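PDB 3TNL: shikimate dehydrogenase from Listeria monocytogenes, which probably catalyses the reversible NADPH-linked reduction of 3-dehydroshikimate to shikimate, a step on the way to chorismate and the aromatic amino acids. Local coordinates for residues B[155-160]-B[167-172]; B[181-186]-B[196-201]; B[228-233]-B[269-274]; B[232-237]-B[244-249]. One frame throughout, in Å; residues are numbered along the deposited sequence. Where two conformers were deposited one is given.

Interaction 1: residues B[155-160]-B[167-172]; sequences KKMTIC and TAICIQ
I159 packs against I169 and C170 in the first beta-alpha turn of the Rossmann domain, where strand 156-160 leads through the glycine-rich loop into helix 164-175. Strand and helix segments run almost antiparallel, their N-to-C directions 164° apart and their axes 10.1 Å apart at closest approach. No hydrogen bond crosses the gap; the contact is entirely apolar and all four touching residues are buried.

The tight part lies round I159. With CG1 anti to the backbone N (chi1 -175°) and the rest of the chain extended, its CD1 is carried out toward the helix, where it meets I169 CG2 at 3.8 Å. The other branch of I159 turns to the sulfur of C170, so one isoleucine meets two successive helix residues. I169 also touches V262, a residue inferred to bind NADP, and its side chain is about 7 Å from the bound NAD; C170 also leans on I183 of the next strand.

Toward the start of the strand the packing is looser. M157 crosses I169 at about a right angle and brings only its terminal methyl near, CE to I169 CG2 4.1 Å, and since this side chain was deposited in two conformers even that approach is doubtful. The helix turns its solvent side elsewhere: the partly exposed Q172 gives its amide NE2 to D176. The short contact is left to the sulfur, C170 SG lying 3.6 Å from I159 CG2.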
# COMPACT_ATOMS: atom_id res chain seq x y z
N LYS B 155 -0.70 18.04 -39.15
CA LYS B 155 0.61 18.40 -39.66
C LYS B 155 1.56 17.22 -39.58
O LYS B 155 1.15 16.11 -39.31
CB LYS B 155 1.12 19.61 -38.89
CG LYS B 155 0.16 20.79 -38.96
CD LYS B 155 0.58 21.96 -38.14
CE LYS B 155 -0.47 23.04 -38.14
NZ LYS B 155 -0.08 24.15 -37.21
N LYS B 156 2.84 17.48 -39.85
CA LYS B 156 3.87 16.46 -39.90
C LYS B 156 4.85 16.55 -38.75
O LYS B 156 5.31 17.66 -38.40
CB LYS B 156 4.65 16.58 -41.20
CG LYS B 156 5.76 15.66 -41.36
CD LYS B 156 6.20 15.75 -42.84
CE LYS B 156 7.27 14.80 -43.15
NZ LYS B 156 7.46 14.64 -44.65
N MET B 157 5.12 15.42 -38.12
CA MET B 157 6.12 15.33 -37.07
C MET B 157 7.23 14.44 -37.55
O MET B 157 6.97 13.42 -38.20
CB MET B 157 5.52 14.72 -35.78
CG MET B 157 6.57 14.42 -34.68
SD MET B 157 5.86 13.97 -33.07
CE MET B 157 5.00 12.46 -33.52
N THR B 158 8.46 14.82 -37.22
CA THR B 158 9.65 14.02 -37.42
C THR B 158 10.11 13.68 -35.98
O THR B 158 10.22 14.54 -35.16
CB THR B 158 10.74 14.70 -38.20
OG1 THR B 158 10.27 14.90 -39.54
CG2 THR B 158 12.00 13.88 -38.26
N ILE B 159 10.35 12.41 -35.72
CA ILE B 159 10.72 11.98 -34.38
C ILE B 159 11.84 10.96 -34.40
O ILE B 159 11.89 10.08 -35.27
CB ILE B 159 9.46 11.46 -33.65
CG1 ILE B 159 9.77 11.11 -32.18
CG2 ILE B 159 8.84 10.25 -34.38
CD1 ILE B 159 8.52 10.76 -31.37
N CYS B 160 12.76 11.09 -33.45
CA CYS B 160 13.86 10.16 -33.26
C CYS B 160 13.52 9.23 -32.10
O CYS B 160 13.21 9.67 -31.01
CB CYS B 160 15.16 10.87 -32.87
SG CYS B 160 15.73 12.04 -34.10
N THR B 167 7.27 5.11 -29.06
CA THR B 167 6.15 4.29 -29.55
C THR B 167 4.80 4.87 -29.11
O THR B 167 3.87 5.03 -29.92
CB THR B 167 6.29 2.82 -29.13
OG1 THR B 167 7.53 2.30 -29.62
CG2 THR B 167 5.13 2.00 -29.70
N ALA B 168 4.70 5.23 -27.84
CA ALA B 168 3.49 5.80 -27.31
C ALA B 168 3.18 7.15 -27.93
O ALA B 168 2.02 7.43 -28.26
CB ALA B 168 3.58 5.90 -25.80
N ILE B 169 4.20 7.99 -28.13
CA ILE B 169 4.01 9.28 -28.73
C ILE B 169 3.57 9.15 -30.18
O ILE B 169 2.63 9.84 -30.62
CB ILE B 169 5.32 10.14 -28.66
CG1 ILE B 169 5.56 10.61 -27.23
CG2 ILE B 169 5.25 11.38 -29.60
CD1 ILE B 169 6.98 11.10 -26.97
N CYS B 170 4.22 8.26 -30.92
CA CYS B 170 3.86 8.10 -32.35
C CYS B 170 2.42 7.62 -32.53
O CYS B 170 1.68 8.19 -33.33
CB CYS B 170 4.79 7.15 -33.07
SG CYS B 170 6.46 7.76 -33.37
N ILE B 171 2.06 6.57 -31.79
CA ILE B 171 0.72 5.99 -31.86
C ILE B 171 -0.30 7.02 -31.45
O ILE B 171 -1.26 7.29 -32.18
CB ILE B 171 0.59 4.75 -30.94
CG1 ILE B 171 1.44 3.62 -31.50
CG2 ILE B 171 -0.87 4.28 -30.84
CD1 ILE B 171 0.99 3.14 -32.85
N GLN B 172 -0.08 7.64 -30.31
CA GLN B 172 -1.06 8.64 -29.80
C GLN B 172 -1.20 9.84 -30.76
O GLN B 172 -2.31 10.33 -31.03
CB GLN B 172 -0.75 9.17 -28.39
CG GLN B 172 -1.96 9.81 -27.79
CD GLN B 172 -3.07 8.78 -27.52
OE1 GLN B 172 -2.86 7.82 -26.78
NE2 GLN B 172 -4.24 8.98 -28.13

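Interaction 2: residues B[181-186]-B[196-201]; sequences ISIFNR and KTVEKI. With NAD (nicotinamide-adenine-dinucleotide), chain H.
Strand 180-185 and helix 191-204 lie nearly antiparallel, their segment axes 170° apart in direction and 10.4 Å apart at the closest, with I183 nearest V198 across the gap. I183 sends its CD1 between two neighbouring helix residues: the methyl lies 4.0 Å from V198 CG2 and slightly farther from T197 CG2. It runs alongside the valine, the two pointing contrary ways, and lies across the threonine. T197 thus offers a methyl to the strand while its hydroxyl bonds back to N193 O. A turn later, I181 and I201 only graze, CD1 to CD1 at 4.3 Å.

Beyond this greasy patch the strand end turns polar and takes hold of NAD. N185 spans both hydroxyls of the adenine ribose: OD1 accepts from NAD O3B at 2.7 Å, and ND2 gives a longer bond to NAD O2B at 3.2 Å. The same ND2 also donates to R186 O, which steadies the amide's rotation. R186, extended from CG to NE, lays its guanidinium flat against the adenine, NAD C5A sitting 3.6 Å above its plane and over its centre. D188, in a salt bridge with R186 NE, itself bonds NAD. Hydrophobic helix packing behind and ribose recognition at the C-terminal end of the second strand are characteristic of the Rossmann dinucleotide-binding fold.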
# COMPACT_ATOMS: atom_id res chain seq x y z
N ILE B 181 3.92 11.16 -39.92
CA ILE B 181 4.97 10.94 -38.94
C ILE B 181 6.15 10.26 -39.61
O ILE B 181 6.00 9.21 -40.23
CB ILE B 181 4.50 10.06 -37.75
CG1 ILE B 181 3.35 10.77 -37.01
CG2 ILE B 181 5.64 9.78 -36.80
CD1 ILE B 181 2.75 10.01 -35.86
N SER B 182 7.31 10.88 -39.51
CA SER B 182 8.54 10.32 -40.00
C SER B 182 9.43 9.97 -38.81
O SER B 182 9.85 10.85 -38.05
CB SER B 182 9.27 11.25 -40.94
OG SER B 182 8.48 11.42 -42.12
N ILE B 183 9.70 8.67 -38.67
CA ILE B 183 10.50 8.13 -37.57
C ILE B 183 11.91 7.84 -38.05
O ILE B 183 12.11 7.27 -39.12
CB ILE B 183 9.90 6.79 -37.06
CG1 ILE B 183 8.41 6.96 -36.72
CG2 ILE B 183 10.74 6.21 -35.88
CD1 ILE B 183 7.66 5.64 -36.45
N PHE B 184 12.88 8.22 -37.21
CA PHE B 184 14.29 7.93 -37.44
C PHE B 184 14.83 7.16 -36.25
O PHE B 184 14.62 7.54 -35.11
CB PHE B 184 15.12 9.19 -37.66
CG PHE B 184 14.87 9.84 -38.98
CD1 PHE B 184 15.80 9.73 -39.99
CD2 PHE B 184 13.70 10.57 -39.21
CE1 PHE B 184 15.57 10.32 -41.22
CE2 PHE B 184 13.46 11.16 -40.43
CZ PHE B 184 14.39 11.02 -41.45
N ASN B 185 15.48 6.04 -36.51
CA ASN B 185 16.07 5.26 -35.45
C ASN B 185 17.33 4.59 -35.98
O ASN B 185 17.44 4.27 -37.17
CB ASN B 185 15.10 4.16 -34.93
CG ASN B 185 15.47 3.71 -33.52
OD1 ASN B 185 15.16 4.45 -32.55
ND2 ASN B 185 16.14 2.56 -33.38
N ARG B 186 18.30 4.37 -35.09
CA ARG B 186 19.50 3.63 -35.49
C ARG B 186 19.15 2.16 -35.72
O ARG B 186 18.08 1.69 -35.32
CB ARG B 186 20.62 3.74 -34.45
CG ARG B 186 20.35 3.15 -33.07
CD ARG B 186 21.58 3.21 -32.21
NE ARG B 186 21.40 2.61 -30.90
CZ ARG B 186 22.32 2.68 -29.95
NH1 ARG B 186 22.11 2.10 -28.78
NH2 ARG B 186 23.43 3.37 -30.19
N LYS B 196 7.12 -2.14 -36.80
CA LYS B 196 5.78 -2.51 -36.33
C LYS B 196 4.90 -1.27 -36.10
O LYS B 196 3.72 -1.23 -36.48
CB LYS B 196 5.85 -3.38 -35.07
CG LYS B 196 6.22 -4.85 -35.36
CD LYS B 196 5.91 -5.78 -34.17
CE LYS B 196 6.69 -5.44 -32.90
NZ LYS B 196 6.38 -6.41 -31.79
N THR B 197 5.48 -0.21 -35.51
CA THR B 197 4.74 1.02 -35.28
C THR B 197 4.24 1.62 -36.61
O THR B 197 3.11 2.08 -36.70
CB THR B 197 5.61 1.98 -34.52
OG1 THR B 197 5.90 1.40 -33.24
CG2 THR B 197 4.94 3.36 -34.36
N VAL B 198 5.11 1.65 -37.61
CA VAL B 198 4.73 2.14 -38.93
C VAL B 198 3.53 1.36 -39.48
O VAL B 198 2.60 1.96 -40.00
CB VAL B 198 5.91 2.08 -39.90
CG1 VAL B 198 5.44 2.29 -41.36
CG2 VAL B 198 6.97 3.13 -39.49
N GLU B 199 3.59 0.02 -39.40
CA GLU B 199 2.53 -0.86 -39.90
C GLU B 199 1.22 -0.56 -39.16
O GLU B 199 0.17 -0.43 -39.80
CB GLU B 199 2.98 -2.31 -39.73
CG GLU B 199 2.16 -3.40 -40.35
CD GLU B 199 2.80 -4.78 -40.11
OE1 GLU B 199 2.28 -5.78 -40.66
OE2 GLU B 199 3.82 -4.86 -39.37
N LYS B 200 1.28 -0.43 -37.84
CA LYS B 200 0.09 -0.10 -37.04
C LYS B 200 -0.52 1.25 -37.42
O LYS B 200 -1.73 1.37 -37.59
CB LYS B 200 0.45 -0.04 -35.55
CG LYS B 200 0.79 -1.35 -34.89
CD LYS B 200 1.27 -1.10 -33.48
CE LYS B 200 1.65 -2.36 -32.73
NZ LYS B 200 2.30 -2.00 -31.43
N ILE B 201 0.30 2.28 -37.50
CA ILE B 201 -0.22 3.57 -37.85
C ILE B 201 -0.86 3.59 -39.24
O ILE B 201 -1.96 4.13 -39.42
CB ILE B 201 0.91 4.63 -37.76
CG1 ILE B 201 1.33 4.76 -36.29
CG2 ILE B 201 0.44 5.96 -38.36
CD1 ILE B 201 2.55 5.69 -36.01
PA NAD H . 13.87 2.80 -24.46
O1A NAD H . 15.04 2.08 -23.80
O2A NAD H . 12.53 2.10 -24.51
O5B NAD H . 14.34 3.30 -25.93
C5B NAD H . 15.61 3.89 -26.21
C4B NAD H . 15.56 4.59 -27.57
O4B NAD H . 16.75 5.37 -27.74
C3B NAD H . 15.62 3.60 -28.73
O3B NAD H . 14.91 4.19 -29.85
C2B NAD H . 17.09 3.50 -29.07
O2B NAD H . 17.32 3.16 -30.43
C1B NAD H . 17.55 4.92 -28.81
N9A NAD H . 18.96 5.11 -28.49
C8A NAD H . 19.54 4.83 -27.30
N7A NAD H . 20.84 5.20 -27.33
C5A NAD H . 21.12 5.75 -28.54
C6A NAD H . 22.21 6.30 -29.17
N6A NAD H . 23.38 6.41 -28.53
N1A NAD H . 22.09 6.80 -30.42
C2A NAD H . 20.92 6.71 -31.09
N3A NAD H . 19.80 6.18 -30.54
C4A NAD H . 19.86 5.69 -29.28
O3 NAD H . 13.76 4.20 -23.69
PN NAD H . 12.42 5.05 -23.38
O1N NAD H . 11.71 4.54 -22.15
O2N NAD H . 11.65 5.26 -24.68
O5D NAD H . 13.01 6.47 -22.90
C5D NAD H . 13.74 7.26 -23.82
C4D NAD H . 13.88 8.61 -23.15
O4D NAD H . 12.57 9.12 -22.84
C3D NAD H . 14.62 8.51 -21.83
O3D NAD H . 15.61 9.54 -21.79
C2D NAD H . 13.55 8.73 -20.77
O2D NAD H . 14.08 9.28 -19.55
C1D NAD H . 12.59 9.65 -21.50
N1N NAD H . 11.20 9.66 -21.03
C2N NAD H . 10.64 10.81 -20.62
C3N NAD H . 9.32 10.85 -20.18
C7N NAD H . 8.68 12.12 -19.73
O7N NAD H . 7.68 11.98 -19.02
N7N NAD H . 9.17 13.31 -20.13
C4N NAD H . 8.58 9.66 -20.17
C5N NAD H . 9.17 8.48 -20.60
C6N NAD H . 10.50 8.50 -21.02

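Interaction 3: residues B[228-233]-B[269-274]; sequences VIFTNA and TRLLEI
Helix 270-277, the crossover between the last two strands of the parallel Rossmann sheet, rests on strand 229-232 through a single side chain, L271, which meets F230 and N232. These two strand residues are alternate ones and point to the same face, while T231 between them points away, to the other face, where its hydroxyl bonds Y141 of helix 137-147.

The leucine forks over the strand. Its CD1 comes up to the rim of the phenylalanine, 4.0 Å from F230 CE2 and near the ring plane, so the aromatic offers its edge and not its face. The other methyl settles against the aliphatic part of the asparagine, L271 CD2 to N232 CB 3.6 Å. The fork reaches this far because CG of L271 stands anti to its own backbone N (chi1 173°), directing both methyls at the sheet. V259 on the next strand also touches L271.

No hydrogen bond joins the two segments directly, but D261 ties them together: one carboxylate oxygen bonds N232 ND2 and the other bonds T269 OG1. T234, in the loop that follows, holds OD1 of the asparagine. T269 is the N-cap of the helix, its OG1 accepting from L272 N at 3.3 Å in a nearly straight bond (170°). On the outer side R270 NH2 forms a salt bridge with E273 OE1 at 2.9 Å, and the guanidinium has I274 CG1 over one face. A crossover helix laid on a parallel sheet, apolar side inward, is the usual layering of the Rossmann fold.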
# COMPACT_ATOMS: atom_id res chain seq x y z
N VAL B 228 6.16 20.36 -38.68
CA VAL B 228 5.83 21.42 -37.72
C VAL B 228 6.69 21.24 -36.43
O VAL B 228 7.02 22.24 -35.74
CB VAL B 228 4.30 21.39 -37.37
CG1 VAL B 228 3.88 20.15 -36.62
CG2 VAL B 228 3.96 22.64 -36.61
N ILE B 229 7.11 20.00 -36.18
CA ILE B 229 7.84 19.67 -34.97
C ILE B 229 8.83 18.56 -35.25
O ILE B 229 8.56 17.62 -36.03
CB ILE B 229 6.83 19.24 -33.87
CG1 ILE B 229 7.52 19.11 -32.50
CG2 ILE B 229 6.04 18.00 -34.27
CD1 ILE B 229 6.53 18.96 -31.35
N PHE B 230 10.00 18.67 -34.59
CA PHE B 230 11.07 17.69 -34.59
C PHE B 230 11.25 17.32 -33.12
O PHE B 230 11.51 18.17 -32.30
CB PHE B 230 12.36 18.26 -35.17
CG PHE B 230 13.55 17.34 -35.08
CD1 PHE B 230 13.49 16.09 -35.65
CD2 PHE B 230 14.73 17.72 -34.46
CE1 PHE B 230 14.56 15.24 -35.59
CE2 PHE B 230 15.81 16.84 -34.41
CZ PHE B 230 15.71 15.59 -34.96
N THR B 231 11.13 16.05 -32.82
CA THR B 231 11.17 15.55 -31.45
C THR B 231 12.21 14.50 -31.20
O THR B 231 12.36 13.57 -31.99
CB THR B 231 9.78 14.88 -31.13
OG1 THR B 231 8.74 15.85 -31.29
CG2 THR B 231 9.73 14.27 -29.72
N ASN B 232 12.96 14.64 -30.12
CA ASN B 232 13.84 13.61 -29.67
C ASN B 232 13.11 12.76 -28.63
O ASN B 232 12.68 13.26 -27.60
CB ASN B 232 15.10 14.13 -28.98
CG ASN B 232 15.92 12.99 -28.40
OD1 ASN B 232 16.37 12.10 -29.16
ND2 ASN B 232 16.05 12.92 -27.07
N ALA B 233 13.01 11.47 -28.90
CA ALA B 233 12.42 10.50 -27.97
C ALA B 233 13.40 9.35 -27.76
O ALA B 233 13.02 8.17 -27.77
CB ALA B 233 11.02 10.04 -28.39
N THR B 269 18.68 19.97 -23.16
CA THR B 269 19.61 19.08 -23.83
C THR B 269 20.40 19.85 -24.89
O THR B 269 20.07 20.99 -25.21
CB THR B 269 18.94 17.95 -24.54
OG1 THR B 269 17.96 18.52 -25.43
CG2 THR B 269 18.28 16.98 -23.54
N ARG B 270 21.48 19.24 -25.38
CA ARG B 270 22.25 19.89 -26.44
C ARG B 270 21.37 20.17 -27.64
O ARG B 270 21.49 21.24 -28.25
CB ARG B 270 23.51 19.09 -26.81
CG ARG B 270 24.39 19.70 -27.88
CD ARG B 270 24.89 21.08 -27.52
NE ARG B 270 25.63 21.62 -28.65
CZ ARG B 270 25.71 22.90 -28.98
NH1 ARG B 270 26.37 23.24 -30.09
NH2 ARG B 270 25.05 23.85 -28.30
N LEU B 271 20.49 19.24 -28.01
CA LEU B 271 19.52 19.50 -29.09
C LEU B 271 18.75 20.81 -28.82
O LEU B 271 18.60 21.60 -29.75
CB LEU B 271 18.56 18.34 -29.23
CG LEU B 271 17.39 18.52 -30.21
CD1 LEU B 271 17.92 18.72 -31.62
CD2 LEU B 271 16.46 17.31 -30.12
N LEU B 272 18.15 20.96 -27.64
CA LEU B 272 17.39 22.20 -27.34
C LEU B 272 18.27 23.44 -27.40
O LEU B 272 17.81 24.47 -27.86
CB LEU B 272 16.58 22.08 -26.06
CG LEU B 272 15.55 20.93 -26.06
CD1 LEU B 272 14.71 20.98 -24.75
CD2 LEU B 272 14.61 21.01 -27.26
N GLU B 273 19.52 23.34 -26.97
CA GLU B 273 20.42 24.48 -27.07
C GLU B 273 20.59 24.87 -28.56
O GLU B 273 20.53 26.05 -28.90
CB GLU B 273 21.82 24.17 -26.50
CG GLU B 273 21.94 23.93 -25.04
CD GLU B 273 23.39 23.73 -24.60
OE1 GLU B 273 24.30 23.83 -25.48
OE2 GLU B 273 23.63 23.55 -23.37
N ILE B 274 20.86 23.92 -29.42
CA ILE B 274 21.06 24.19 -30.83
C ILE B 274 19.78 24.78 -31.41
O ILE B 274 19.82 25.74 -32.18
CB ILE B 274 21.47 22.92 -31.61
CG1 ILE B 274 22.83 22.43 -31.12
CG2 ILE B 274 21.55 23.26 -33.09
CD1 ILE B 274 23.17 20.98 -31.56

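Interaction 4: residues B[232-237]-B[244-249]. With NAD (nicotinamide-adenine-dinucleotide), chain H.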
# COMPACT_ATOMS: atom_id res chain seq x y z
N ASN B 232 12.96 14.64 -30.12
CA ASN B 232 13.84 13.61 -29.67
C ASN B 232 13.11 12.76 -28.63
O ASN B 232 12.68 13.26 -27.60
CB ASN B 232 15.10 14.13 -28.98
CG ASN B 232 15.92 12.99 -28.40
OD1 ASN B 232 16.37 12.10 -29.16
ND2 ASN B 232 16.05 12.92 -27.07
N ALA B 233 13.01 11.47 -28.90
CA ALA B 233 12.42 10.50 -27.97
C ALA B 233 13.40 9.35 -27.76
O ALA B 233 13.02 8.17 -27.77
CB ALA B 233 11.02 10.04 -28.39
N THR B 234 14.68 9.68 -27.66
CA THR B 234 15.73 8.72 -27.33
C THR B 234 16.40 9.17 -26.04
O THR B 234 16.13 10.28 -25.56
CB THR B 234 16.86 8.64 -28.39
OG1 THR B 234 17.64 9.85 -28.33
CG2 THR B 234 16.32 8.41 -29.82
N GLY B 235 17.26 8.33 -25.50
CA GLY B 235 18.05 8.71 -24.34
C GLY B 235 19.19 9.69 -24.63
O GLY B 235 19.86 10.18 -23.71
N VAL B 236 19.44 9.99 -25.91
CA VAL B 236 20.54 10.94 -26.25
C VAL B 236 20.22 12.33 -25.71
O VAL B 236 19.08 12.81 -25.86
CB VAL B 236 20.79 10.95 -27.76
CG1 VAL B 236 21.96 11.86 -28.11
CG2 VAL B 236 21.07 9.50 -28.23
N GLY B 237 21.20 12.92 -25.01
CA GLY B 237 21.06 14.23 -24.37
C GLY B 237 20.90 14.13 -22.85
O GLY B 237 21.08 15.10 -22.15
N GLU B 244 25.47 15.21 -25.83
CA GLU B 244 25.41 14.60 -27.15
C GLU B 244 24.08 14.91 -27.83
O GLU B 244 23.07 15.17 -27.16
CB GLU B 244 25.57 13.07 -27.10
CG GLU B 244 26.86 12.55 -26.45
CD GLU B 244 27.00 11.04 -26.51
OE1 GLU B 244 27.37 10.43 -25.45
OE2 GLU B 244 26.77 10.48 -27.60
N THR B 245 24.10 14.91 -29.16
CA THR B 245 22.90 15.09 -29.95
C THR B 245 22.91 14.17 -31.18
O THR B 245 23.97 13.77 -31.64
CB THR B 245 22.74 16.58 -30.37
OG1 THR B 245 21.49 16.72 -31.05
CG2 THR B 245 23.88 17.07 -31.27
N LEU B 246 21.71 13.81 -31.65
CA LEU B 246 21.53 13.10 -32.92
C LEU B 246 21.30 14.06 -34.11
O LEU B 246 21.23 13.62 -35.23
CB LEU B 246 20.37 12.14 -32.83
CG LEU B 246 20.57 10.98 -31.84
CD1 LEU B 246 19.29 10.14 -31.72
CD2 LEU B 246 21.81 10.10 -32.18
N LEU B 247 21.23 15.37 -33.88
CA LEU B 247 21.00 16.32 -34.99
C LEU B 247 22.30 16.50 -35.77
O LEU B 247 23.31 16.91 -35.17
CB LEU B 247 20.57 17.68 -34.47
CG LEU B 247 20.31 18.76 -35.53
CD1 LEU B 247 19.07 18.39 -36.35
CD2 LEU B 247 20.18 20.11 -34.83
N PRO B 248 22.30 16.23 -37.09
CA PRO B 248 23.55 16.35 -37.83
C PRO B 248 24.04 17.78 -38.08
O PRO B 248 25.23 18.02 -38.05
CB PRO B 248 23.23 15.65 -39.18
CG PRO B 248 22.14 14.73 -38.87
CD PRO B 248 21.31 15.44 -37.86
N SER B 249 23.11 18.69 -38.35
CA SER B 249 23.46 20.03 -38.74
C SER B 249 22.41 21.05 -38.30
O SER B 249 21.20 20.84 -38.44
CB SER B 249 23.57 20.04 -40.27
OG SER B 249 24.06 21.27 -40.75
PA NAD H . 13.87 2.80 -24.46
O1A NAD H . 15.04 2.08 -23.80
O2A NAD H . 12.53 2.10 -24.51
O5B NAD H . 14.34 3.30 -25.93
C5B NAD H . 15.61 3.89 -26.21
C4B NAD H . 15.56 4.59 -27.57
O4B NAD H . 16.75 5.37 -27.74
C3B NAD H . 15.62 3.60 -28.73
O3B NAD H . 14.91 4.19 -29.85
C2B NAD H . 17.09 3.50 -29.07
O2B NAD H . 17.32 3.16 -30.43
C1B NAD H . 17.55 4.92 -28.81
N9A NAD H . 18.96 5.11 -28.49
C8A NAD H . 19.54 4.83 -27.30
N7A NAD H . 20.84 5.20 -27.33
C5A NAD H . 21.12 5.75 -28.54
C6A NAD H . 22.21 6.30 -29.17
N6A NAD H . 23.38 6.41 -28.53
N1A NAD H . 22.09 6.80 -30.42
C2A NAD H . 20.92 6.71 -31.09
N3A NAD H . 19.80 6.18 -30.54
C4A NAD H . 19.86 5.69 -29.28
O3 NAD H . 13.76 4.20 -23.69
PN NAD H . 12.42 5.05 -23.38
O1N NAD H . 11.71 4.54 -22.15
O2N NAD H . 11.65 5.26 -24.68
O5D NAD H . 13.01 6.47 -22.90
C5D NAD H . 13.74 7.26 -23.82
C4D NAD H . 13.88 8.61 -23.15
O4D NAD H . 12.57 9.12 -22.84
C3D NAD H . 14.62 8.51 -21.83
O3D NAD H . 15.61 9.54 -21.79
C2D NAD H . 13.55 8.73 -20.77
O2D NAD H . 14.08 9.28 -19.55
C1D NAD H . 12.59 9.65 -21.50
N1N NAD H . 11.20 9.66 -21.03
C2N NAD H . 10.64 10.81 -20.62
C3N NAD H . 9.32 10.85 -20.18
C7N NAD H . 8.68 12.12 -19.73
O7N NAD H . 7.68 11.98 -19.02
N7N NAD H . 9.17 13.31 -20.13
C4N NAD H . 8.58 9.66 -20.17
C5N NAD H . 9.17 8.48 -20.60
C6N NAD H . 10.50 8.50 -21.02
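V236 and L246 lie side by side, V236 CG2 3.9 Å from L246 CG, and both present methyls to the adenine of NAD. The valine splits its duties. CG2 faces the base, 3.5 Å from NAD C6A and on the face opposite the R186 guanidinium. CG1, anti to the backbone N (chi1 -177°), is thrown the other way onto the backbone of 244-245, 3.6 Å from E244 O. L246 flanks the valine with CD2, 3.7 Å from NAD C2A, while its CD1 meets T234 OG1 tip to tip.

That hydroxyl is gripped inside its own segment. T234 OG1 donates to N232 OD1 at 2.7 Å, in the carbonyl plane on a lone pair, and accepts from V236 N, closing an ST turn. N232 ND2 returns a bond to T234 O, with the donor 37° above the carbonyl plane. So held, T234 sets its CB 3.3 Å from NAD O4B, against the ribose.

A second ST turn, L247 N donating to T245 OG1, shapes the other segment. Two parts of the loop after strand 229-232 pack methyls over the adenine and form one wall of the cofactor pocket of a Rossmann domain.

Overall arrangement
Interactions 1 and 2 are buried strand-helix contacts in series: strands 156-160 and 180-185 are neighbours, and I159 bonds S182 and F184 through its backbone. Interaction 3 packs the opposite face of the same sheet, next to strand 156-160, and takes in a helix cap. Interaction 4, only partly buried, shares N232 and A233 with it; the centres of interactions 3 and 4 are about 7 Å apart. Chemistry follows place: apolar in interaction 1, apolar turning polar at the cofactor in 2, apolar with flanking polar ties in 3, methyls backed by turns in 4. Interactions 2 and 4 do not touch, yet together they enclose the adenine of NAD from its two faces.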